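Local coordinates for protein halogenase PltM (Pseudomonas fluorescens, PDB 6BZN) that halogenates phenolic compounds, accepting varied substrates and more than one halide, probably as a flavin-dependent enzyme that uses FAD, at residues Ser227-Asp230 with Pro234-Arg237; His251-Gly256 with Pro303-His308; His125-Pro130 with His411-Trp416. All blocks are in the same frame, centred on the assembly; numbering follows the deposited sequence.

Contact 1: residues Ser227-Asp230 with Pro234-Arg237; sequences SYED and PLSR
Glu229 has CG anti to its carbonyl carbon (chi1 -79°) and bends at chi2 (67°), which brings its side chain alongside Pro234 and Leu235. Leu235 CG takes the same position, and its CD2 branch reaches back to the glutamate. The contact joins two very short consecutive helices, 228-231 and 235-238, with Ser227 and Pro234 at their N-cap positions. The backbones come nearest at Glu229 and Pro234, whose CA atoms are 4.3 Å apart. Here Glu229 O lies 3.7 Å from Pro234 N, a plain van der Waals approach because proline has no N-H to give. The methylene Glu229 CG passes 4.1 Å from both Pro234 CA and Leu235 N. The carboxylate is held by two backbone N-H groups of the loop after the second helix: OE1 accepts from Leu244 N and OE2 from Phe245 N. The two bonds fix its rotation and tie the first helix to that loop. Leu235 therefore only brushes a carboxylate already engaged, its CD2 being 3.9 Å from Glu229 OE1. Ser227 caps the first helix: its OG accepts from Asp230 N, 3.0 Å away at an N-H...O angle of 159°.

Contact 2: residues His251-Gly256 with Pro303-His308; sequences HIFEEG and PAIGEH
His251, near the end of strand 248-253, faces Ile305 of the short helix 303-306, with their CA atoms 7.2 Å apart. The two side chains run antiparallel alongside each other. With CG1 anti to its carbonyl carbon (chi1 -61°), Ile305 lays CG1 over one face of the His251 imidazole. This is a CH-pi contact, with Ile305 CG1 4.2 Å from the centroid of the His251 ring and offset toward the rim. The isoleucine tip, CD1, goes on to His251 CB at 3.7 Å and Phe253 CE2 at 3.9 Å. The strand belongs to a beta hairpin: a type I turn from Phe253 to Gly256 leads straight into strand 256-262. Gly256 N to Phe253 O closes the turn, and Phe253 N to Gly256 O completes the hydrogen-bonded pair at the hairpin end. Gly256 O sits over the centre of the Phe253 ring. Tyr302, just before the helix, stacks on the same phenylalanine. The rings of His251 and His308 meet edge against edge, neither over the other's face, with planes at 59°. His251 NE2 and His308 NE2 share a hydrogen bond of 3.0 Å at 161°, and either may be the donor. His251 ND1 also pairs with His115 NE2, while His308 ND1 bonds to Lys226 O, leaving neither buried imidazole much freedom to turn.

Contact 3: residues His125-Pro130 with His411-Trp416; sequences HLVAPP and HLWNVW
Strand 126-131, at the edge of the mixed seven-strand sheet, meets the long helix 410-441 through Val127, which faces Trp413 and Asn414. The CA atoms of Val127 and Asn414 are 6.7 Å apart. The valine divides its two methyls between the two helix residues. With CG1 anti to the carbonyl carbon (chi1 -66°), the methyls spread, CG1 to the amide and CG2 to the indole. Val127 CG2 touches the edge of the Trp413 indole, near the ring plane, at 3.6 Å from NE1 and 3.9 Å from CD1. Val127 CG1 rests against the amide of Asn414, 3.4 Å from OD1 and 3.9 Å from CG. CG is anti to the backbone N in both Trp413 and Asn414 (chi1 near 180°). The two groups diverge to take the two methyls of Val127. The amide is held at both ends by bonds outside the contact. Asn414 OD1 accepts from Arg418 NH2, one turn further along the helix, and ND2 donates to Ile514 O. Its rotation is thus fixed, and its oxygen is satisfied although Val127 offers it only a methyl. The rings of Phe112 and Phe407 meet the Trp413 indole with planes at about 50°. Phe112 lies on the neighbouring strand and is hydrogen-bonded to Val127 through the backbone. Cutting Val127 back to an alanine would probably open a gap at the edge of the indole and leave the Asn414 amide without its apolar neighbour. All three touching residues are buried. The arrangement is that of a helix laid over one face of a beta sheet, across its edge strand and the strands next to it. It joins the sheet to the helical C-terminal part, consistent with the architecture of flavin-dependent halogenases.

Overall arrangement
The three contacts lie on the same side of the chain's centre, with their own centres 15 to 17 Å apart. Along the chain, contact 3 opens first, at 125-130, and closes last, at 411-416. Contacts 1 and 2 fall between, one after the other. Contacts 2 and 3 share the mixed sheet, where strand 109-114 separates strand 126-131 from strand 248-253. Ile252 CD1 meets Trp413 CG at 3.5 Å, so helix 410-441 touches both of those strands. Tyr228 of contact 1 packs against His308 and His251 of contact 2 and Leu126 of contact 3. Together they tie one end of the mixed sheet to the helices around it, away from the residues that bind FAD.

Contact 1: residues Ser227-Asp230 with Pro234-Arg237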
loop_
_atom_site.group_PDB
_atom_site.type_symbol
_atom_site.label_atom_id
_atom_site.label_comp_id
_atom_site.label_asym_id
_atom_site.label_seq_id
_atom_site.Cartn_x
_atom_site.Cartn_y
_atom_site.Cartn_z
ATOM N N SER A 227 -21.667 8.635 6.893
ATOM C CA SER A 227 -21.533 7.686 5.806
ATOM C C SER A 227 -21.892 8.348 4.471
ATOM O O SER A 227 -22.704 9.276 4.428
ATOM C CB SER A 227 -22.450 6.482 6.039
ATOM O OG SER A 227 -23.812 6.812 5.794
ATOM N N TYR A 228 -21.309 7.851 3.386
ATOM C CA TYR A 228 -21.661 8.342 2.054
ATOM C C TYR A 228 -23.187 8.265 1.826
ATOM O O TYR A 228 -23.789 9.197 1.296
ATOM C CB TYR A 228 -20.957 7.554 0.958
ATOM C CG TYR A 228 -21.286 8.110 -0.406
ATOM C CD1 TYR A 228 -22.428 7.682 -1.100
ATOM C CD2 TYR A 228 -20.506 9.104 -0.975
ATOM C CE1 TYR A 228 -22.752 8.215 -2.334
ATOM C CE2 TYR A 228 -20.813 9.644 -2.209
ATOM C CZ TYR A 228 -21.949 9.208 -2.879
ATOM O OH TYR A 228 -22.267 9.739 -4.090
ATOM N N GLU A 229 -23.791 7.154 2.228
ATOM C CA GLU A 229 -25.220 6.932 1.975
ATOM C C GLU A 229 -26.091 7.952 2.721
ATOM O O GLU A 229 -27.078 8.423 2.160
ATOM C CB GLU A 229 -25.646 5.510 2.320
ATOM C CG GLU A 229 -25.301 4.462 1.273
ATOM C CD GLU A 229 -23.805 4.212 1.114
ATOM O OE1 GLU A 229 -23.359 4.053 -0.043
ATOM O OE2 GLU A 229 -23.074 4.161 2.135
ATOM N N ASP A 230 -25.731 8.283 3.964
ATOM C CA ASP A 230 -26.450 9.303 4.752
ATOM C C ASP A 230 -26.153 10.726 4.311
ATOM O O ASP A 230 -27.027 11.580 4.378
ATOM C CB ASP A 230 -26.135 9.195 6.258
ATOM C CG ASP A 230 -26.731 7.959 6.901
ATOM O OD1 ASP A 230 -27.719 7.416 6.357
ATOM O OD2 ASP A 230 -26.203 7.506 7.944
ATOM N N PRO A 234 -28.246 7.451 -1.187
ATOM C CA PRO A 234 -28.422 6.052 -0.794
ATOM C C PRO A 234 -28.178 5.095 -1.949
ATOM O O PRO A 234 -28.086 5.530 -3.107
ATOM C CB PRO A 234 -29.896 6.008 -0.374
ATOM C CG PRO A 234 -30.540 7.008 -1.294
ATOM C CD PRO A 234 -29.545 8.130 -1.383
ATOM N N LEU A 235 -28.133 3.803 -1.648
ATOM C CA LEU A 235 -27.916 2.770 -2.673
ATOM C C LEU A 235 -29.001 2.778 -3.750
ATOM O O LEU A 235 -28.716 2.482 -4.903
ATOM C CB LEU A 235 -27.853 1.371 -2.057
ATOM C CG LEU A 235 -26.666 1.027 -1.164
ATOM C CD1 LEU A 235 -26.800 -0.411 -0.692
ATOM C CD2 LEU A 235 -25.363 1.240 -1.917
ATOM N N SER A 236 -30.236 3.100 -3.358
ATOM C CA SER A 236 -31.360 3.224 -4.309
ATOM C C SER A 236 -31.161 4.317 -5.366
ATOM O O SER A 236 -31.750 4.245 -6.455
ATOM C CB SER A 236 -32.662 3.469 -3.547
ATOM O OG SER A 236 -32.581 4.667 -2.798
ATOM N N ARG A 237 -30.347 5.326 -5.049
ATOM C CA ARG A 237 -29.988 6.374 -5.992
ATOM C C ARG A 237 -28.729 6.038 -6.791
ATOM O O ARG A 237 -28.711 6.190 -8.007
ATOM C CB ARG A 237 -29.818 7.710 -5.253
ATOM C CG ARG A 237 -29.337 8.878 -6.089
ATOM C CD ARG A 237 -30.291 9.234 -7.222
ATOM N NE ARG A 237 -29.686 10.243 -8.093
ATOM C CZ ARG A 237 -28.875 9.997 -9.119
ATOM N NH1 ARG A 237 -28.536 8.757 -9.459
ATOM N NH2 ARG A 237 -28.395 11.017 -9.822
#

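Contact 2: residues His251-Gly256 with Pro303-His308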
loop_
_atom_site.group_PDB
_atom_site.type_symbol
_atom_site.label_atom_id
_atom_site.label_comp_id
_atom_site.label_asym_id
_atom_site.label_seq_id
_atom_site.Cartn_x
_atom_site.Cartn_y
_atom_site.Cartn_z
ATOM N N HIS A 251 -12.713 10.455 -2.959
ATOM C CA HIS A 251 -13.318 11.620 -3.591
ATOM C C HIS A 251 -12.234 12.260 -4.426
ATOM O O HIS A 251 -11.217 12.692 -3.875
ATOM C CB HIS A 251 -13.799 12.605 -2.546
ATOM C CG HIS A 251 -15.015 12.152 -1.825
ATOM N ND1 HIS A 251 -16.224 11.971 -2.453
ATOM C CD2 HIS A 251 -15.219 11.853 -0.524
ATOM C CE1 HIS A 251 -17.124 11.577 -1.575
ATOM N NE2 HIS A 251 -16.537 11.508 -0.397
ATOM N N ILE A 252 -12.428 12.288 -5.742
ATOM C CA ILE A 252 -11.382 12.712 -6.665
ATOM C C ILE A 252 -11.808 13.997 -7.372
ATOM O O ILE A 252 -13.008 14.247 -7.590
ATOM C CB ILE A 252 -10.995 11.591 -7.661
ATOM C CG1 ILE A 252 -12.214 11.114 -8.479
ATOM C CG2 ILE A 252 -10.408 10.411 -6.898
ATOM C CD1 ILE A 252 -11.881 10.226 -9.665
ATOM N N PHE A 253 -10.826 14.826 -7.698
ATOM C CA PHE A 253 -11.070 16.098 -8.356
ATOM C C PHE A 253 -9.769 16.499 -9.021
ATOM O O PHE A 253 -8.742 15.862 -8.807
ATOM C CB PHE A 253 -11.561 17.142 -7.339
ATOM C CG PHE A 253 -10.838 17.081 -6.029
ATOM C CD1 PHE A 253 -9.650 17.768 -5.859
ATOM C CD2 PHE A 253 -11.327 16.310 -4.976
ATOM C CE1 PHE A 253 -8.964 17.707 -4.656
ATOM C CE2 PHE A 253 -10.640 16.225 -3.784
ATOM C CZ PHE A 253 -9.455 16.920 -3.628
ATOM N N GLU A 254 -9.799 17.548 -9.839
ATOM C CA GLU A 254 -8.674 17.826 -10.735
ATOM C C GLU A 254 -7.285 17.879 -10.061
ATOM O O GLU A 254 -6.333 17.352 -10.607
ATOM C CB GLU A 254 -8.904 19.124 -11.519
ATOM C CG GLU A 254 -7.889 19.282 -12.649
ATOM C CD GLU A 254 -7.943 20.619 -13.335
ATOM O OE1 GLU A 254 -6.875 21.025 -13.854
ATOM O OE2 GLU A 254 -9.034 21.249 -13.362
ATOM N N GLU A 255 -7.199 18.499 -8.892
ATOM C CA GLU A 255 -5.915 18.795 -8.237
ATOM C C GLU A 255 -5.529 17.811 -7.140
ATOM O O GLU A 255 -4.479 17.959 -6.509
ATOM C CB GLU A 255 -5.887 20.241 -7.690
ATOM C CG GLU A 255 -6.746 20.536 -6.467
ATOM C CD GLU A 255 -8.197 20.889 -6.775
ATOM O OE1 GLU A 255 -8.660 20.673 -7.911
ATOM O OE2 GLU A 255 -8.892 21.389 -5.867
ATOM N N GLY A 256 -6.362 16.805 -6.904
ATOM C CA GLY A 256 -6.135 15.932 -5.772
ATOM C C GLY A 256 -7.252 14.985 -5.439
ATOM O O GLY A 256 -8.171 14.762 -6.226
ATOM N N PRO A 303 -18.423 21.210 -1.751
ATOM C CA PRO A 303 -19.441 21.047 -0.701
ATOM C C PRO A 303 -20.007 19.643 -0.565
ATOM O O PRO A 303 -20.416 19.267 0.533
ATOM C CB PRO A 303 -20.564 22.011 -1.097
ATOM C CG PRO A 303 -20.125 22.727 -2.314
ATOM C CD PRO A 303 -18.746 22.288 -2.704
ATOM N N ALA A 304 -20.049 18.879 -1.657
ATOM C CA ALA A 304 -20.460 17.477 -1.580
ATOM C C ALA A 304 -19.588 16.707 -0.588
ATOM O O ALA A 304 -20.102 16.011 0.273
ATOM C CB ALA A 304 -20.405 16.804 -2.937
ATOM N N ILE A 305 -18.274 16.866 -0.702
ATOM C CA ILE A 305 -17.337 16.233 0.236
ATOM C C ILE A 305 -17.637 16.711 1.672
ATOM O O ILE A 305 -17.642 15.907 2.624
ATOM C CB ILE A 305 -15.863 16.514 -0.170
ATOM C CG1 ILE A 305 -15.561 15.940 -1.568
ATOM C CG2 ILE A 305 -14.910 15.906 0.847
ATOM C CD1 ILE A 305 -14.187 16.297 -2.107
ATOM N N GLY A 306 -17.915 18.013 1.812
ATOM C CA GLY A 306 -18.289 18.619 3.084
ATOM C C GLY A 306 -19.480 17.992 3.786
ATOM O O GLY A 306 -19.568 18.025 5.016
ATOM N N GLU A 307 -20.390 17.380 3.029
ATOM C CA GLU A 307 -21.530 16.694 3.646
ATOM C C GLU A 307 -21.143 15.554 4.619
ATOM O O GLU A 307 -21.946 15.173 5.475
ATOM C CB GLU A 307 -22.518 16.189 2.579
ATOM C CG GLU A 307 -23.194 17.298 1.766
ATOM C CD GLU A 307 -24.008 18.291 2.596
ATOM O OE1 GLU A 307 -24.130 19.448 2.167
ATOM O OE2 GLU A 307 -24.513 17.938 3.680
ATOM N N HIS A 308 -19.936 15.012 4.499
ATOM C CA HIS A 308 -19.466 14.021 5.472
ATOM C C HIS A 308 -19.181 14.590 6.843
ATOM O O HIS A 308 -19.175 13.834 7.811
ATOM C CB HIS A 308 -18.165 13.364 5.031
ATOM C CG HIS A 308 -18.309 12.387 3.921
ATOM N ND1 HIS A 308 -18.845 11.131 4.099
ATOM C CD2 HIS A 308 -17.917 12.452 2.631
ATOM C CE1 HIS A 308 -18.813 10.479 2.953
ATOM N NE2 HIS A 308 -18.245 11.255 2.052
#

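Contact 3: residues His125-Pro130 with His411-Trp416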
loop_
_atom_site.group_PDB
_atom_site.type_symbol
_atom_site.label_atom_id
_atom_site.label_comp_id
_atom_site.label_asym_id
_atom_site.label_seq_id
_atom_site.Cartn_x
_atom_site.Cartn_y
_atom_site.Cartn_z
ATOM N N HIS A 125 -21.532 10.102 -11.022
ATOM C CA HIS A 125 -20.087 10.177 -11.293
ATOM C C HIS A 125 -19.331 9.335 -10.277
ATOM O O HIS A 125 -18.435 9.847 -9.586
ATOM C CB HIS A 125 -19.617 11.635 -11.281
ATOM C CG HIS A 125 -20.190 12.454 -12.387
ATOM N ND1 HIS A 125 -20.200 13.831 -12.368
ATOM C CD2 HIS A 125 -20.774 12.089 -13.553
ATOM C CE1 HIS A 125 -20.763 14.280 -13.476
ATOM N NE2 HIS A 125 -21.108 13.243 -14.216
ATOM N N LEU A 126 -19.696 8.043 -10.234
ATOM C CA LEU A 126 -19.154 7.035 -9.318
ATOM C C LEU A 126 -18.723 5.777 -10.074
ATOM O O LEU A 126 -19.392 5.358 -11.019
ATOM C CB LEU A 126 -20.225 6.586 -8.310
ATOM C CG LEU A 126 -20.388 7.304 -6.982
ATOM C CD1 LEU A 126 -20.514 8.800 -7.183
ATOM C CD2 LEU A 126 -21.610 6.737 -6.254
ATOM N N VAL A 127 -17.627 5.165 -9.643
ATOM C CA VAL A 127 -17.313 3.786 -10.011
ATOM C C VAL A 127 -16.938 3.047 -8.731
ATOM O O VAL A 127 -16.332 3.628 -7.824
ATOM C CB VAL A 127 -16.193 3.638 -11.082
ATOM C CG1 VAL A 127 -16.633 4.211 -12.418
ATOM C CG2 VAL A 127 -14.882 4.287 -10.647
ATOM N N ALA A 128 -17.314 1.779 -8.653
ATOM C CA ALA A 128 -16.991 0.965 -7.487
ATOM C C ALA A 128 -17.038 -0.510 -7.864
ATOM O O ALA A 128 -18.101 -1.109 -7.844
ATOM C CB ALA A 128 -17.952 1.261 -6.336
ATOM N N PRO A 129 -15.887 -1.093 -8.234
ATOM C CA PRO A 129 -15.893 -2.518 -8.543
ATOM C C PRO A 129 -15.821 -3.336 -7.258
ATOM O O PRO A 129 -14.842 -3.223 -6.543
ATOM C CB PRO A 129 -14.643 -2.705 -9.403
ATOM C CG PRO A 129 -13.748 -1.539 -9.090
ATOM C CD PRO A 129 -14.587 -0.450 -8.506
ATOM N N PRO A 130 -16.855 -4.140 -6.948
ATOM C CA PRO A 130 -16.847 -4.809 -5.650
ATOM C C PRO A 130 -15.959 -6.045 -5.556
ATOM O O PRO A 130 -15.659 -6.694 -6.570
ATOM C CB PRO A 130 -18.317 -5.185 -5.430
ATOM C CG PRO A 130 -18.954 -5.168 -6.754
ATOM C CD PRO A 130 -18.102 -4.396 -7.703
ATOM N N HIS A 411 -15.662 10.901 -16.965
ATOM C CA HIS A 411 -15.669 9.896 -18.034
ATOM C C HIS A 411 -14.254 9.336 -18.257
ATOM O O HIS A 411 -14.068 8.118 -18.368
ATOM C CB HIS A 411 -16.274 10.449 -19.340
ATOM C CG HIS A 411 -16.282 9.458 -20.462
ATOM N ND1 HIS A 411 -17.060 8.318 -20.440
ATOM C CD2 HIS A 411 -15.592 9.420 -21.628
ATOM C CE1 HIS A 411 -16.843 7.620 -21.542
ATOM N NE2 HIS A 411 -15.952 8.261 -22.274
ATOM N N LEU A 412 -13.260 10.217 -18.265
ATOM C CA LEU A 412 -11.863 9.802 -18.396
ATOM C C LEU A 412 -11.469 8.889 -17.230
ATOM O O LEU A 412 -10.880 7.817 -17.448
ATOM C CB LEU A 412 -10.939 11.022 -18.488
ATOM C CG LEU A 412 -9.425 10.784 -18.566
ATOM C CD1 LEU A 412 -9.061 9.872 -19.718
ATOM C CD2 LEU A 412 -8.710 12.120 -18.676
ATOM N N TRP A 413 -11.830 9.285 -16.009
ATOM C CA TRP A 413 -11.562 8.437 -14.848
ATOM C C TRP A 413 -12.210 7.061 -15.024
ATOM O O TRP A 413 -11.581 6.031 -14.786
ATOM C CB TRP A 413 -12.013 9.060 -13.524
ATOM C CG TRP A 413 -11.758 8.113 -12.436
ATOM C CD1 TRP A 413 -12.660 7.285 -11.832
ATOM C CD2 TRP A 413 -10.486 7.785 -11.891
ATOM N NE1 TRP A 413 -12.022 6.484 -10.922
ATOM C CE2 TRP A 413 -10.686 6.774 -10.936
ATOM C CE3 TRP A 413 -9.190 8.264 -12.106
ATOM C CZ2 TRP A 413 -9.636 6.237 -10.183
ATOM C CZ3 TRP A 413 -8.148 7.736 -11.364
ATOM C CH2 TRP A 413 -8.374 6.723 -10.415
ATOM N N ASN A 414 -13.471 7.052 -15.442
ATOM C CA ASN A 414 -14.200 5.795 -15.602
ATOM C C ASN A 414 -13.456 4.871 -16.565
ATOM O O ASN A 414 -13.225 3.701 -16.243
ATOM C CB ASN A 414 -15.650 6.094 -16.051
ATOM C CG ASN A 414 -16.488 4.848 -16.253
ATOM O OD1 ASN A 414 -16.172 3.764 -15.775
ATOM N ND2 ASN A 414 -17.587 5.010 -16.994
ATOM N N VAL A 415 -13.028 5.393 -17.719
ATOM C CA VAL A 415 -12.280 4.569 -18.664
ATOM C C VAL A 415 -10.940 4.136 -18.041
ATOM O O VAL A 415 -10.585 2.953 -18.059
ATOM C CB VAL A 415 -12.034 5.274 -20.019
ATOM C CG1 VAL A 415 -11.295 4.342 -20.947
ATOM C CG2 VAL A 415 -13.362 5.668 -20.682
ATOM N N TRP A 416 -10.222 5.106 -17.479
ATOM C CA TRP A 416 -8.900 4.842 -16.897
ATOM C C TRP A 416 -8.900 3.778 -15.791
ATOM O O TRP A 416 -8.002 2.934 -15.765
ATOM C CB TRP A 416 -8.234 6.134 -16.393
ATOM C CG TRP A 416 -7.037 5.858 -15.538
ATOM C CD1 TRP A 416 -6.981 5.911 -14.187
ATOM C CD2 TRP A 416 -5.758 5.403 -15.978
ATOM N NE1 TRP A 416 -5.723 5.584 -13.747
ATOM C CE2 TRP A 416 -4.954 5.251 -14.831
ATOM C CE3 TRP A 416 -5.201 5.134 -17.234
ATOM C CZ2 TRP A 416 -3.627 4.840 -14.900
ATOM C CZ3 TRP A 416 -3.874 4.736 -17.304
ATOM C CH2 TRP A 416 -3.105 4.584 -16.135
#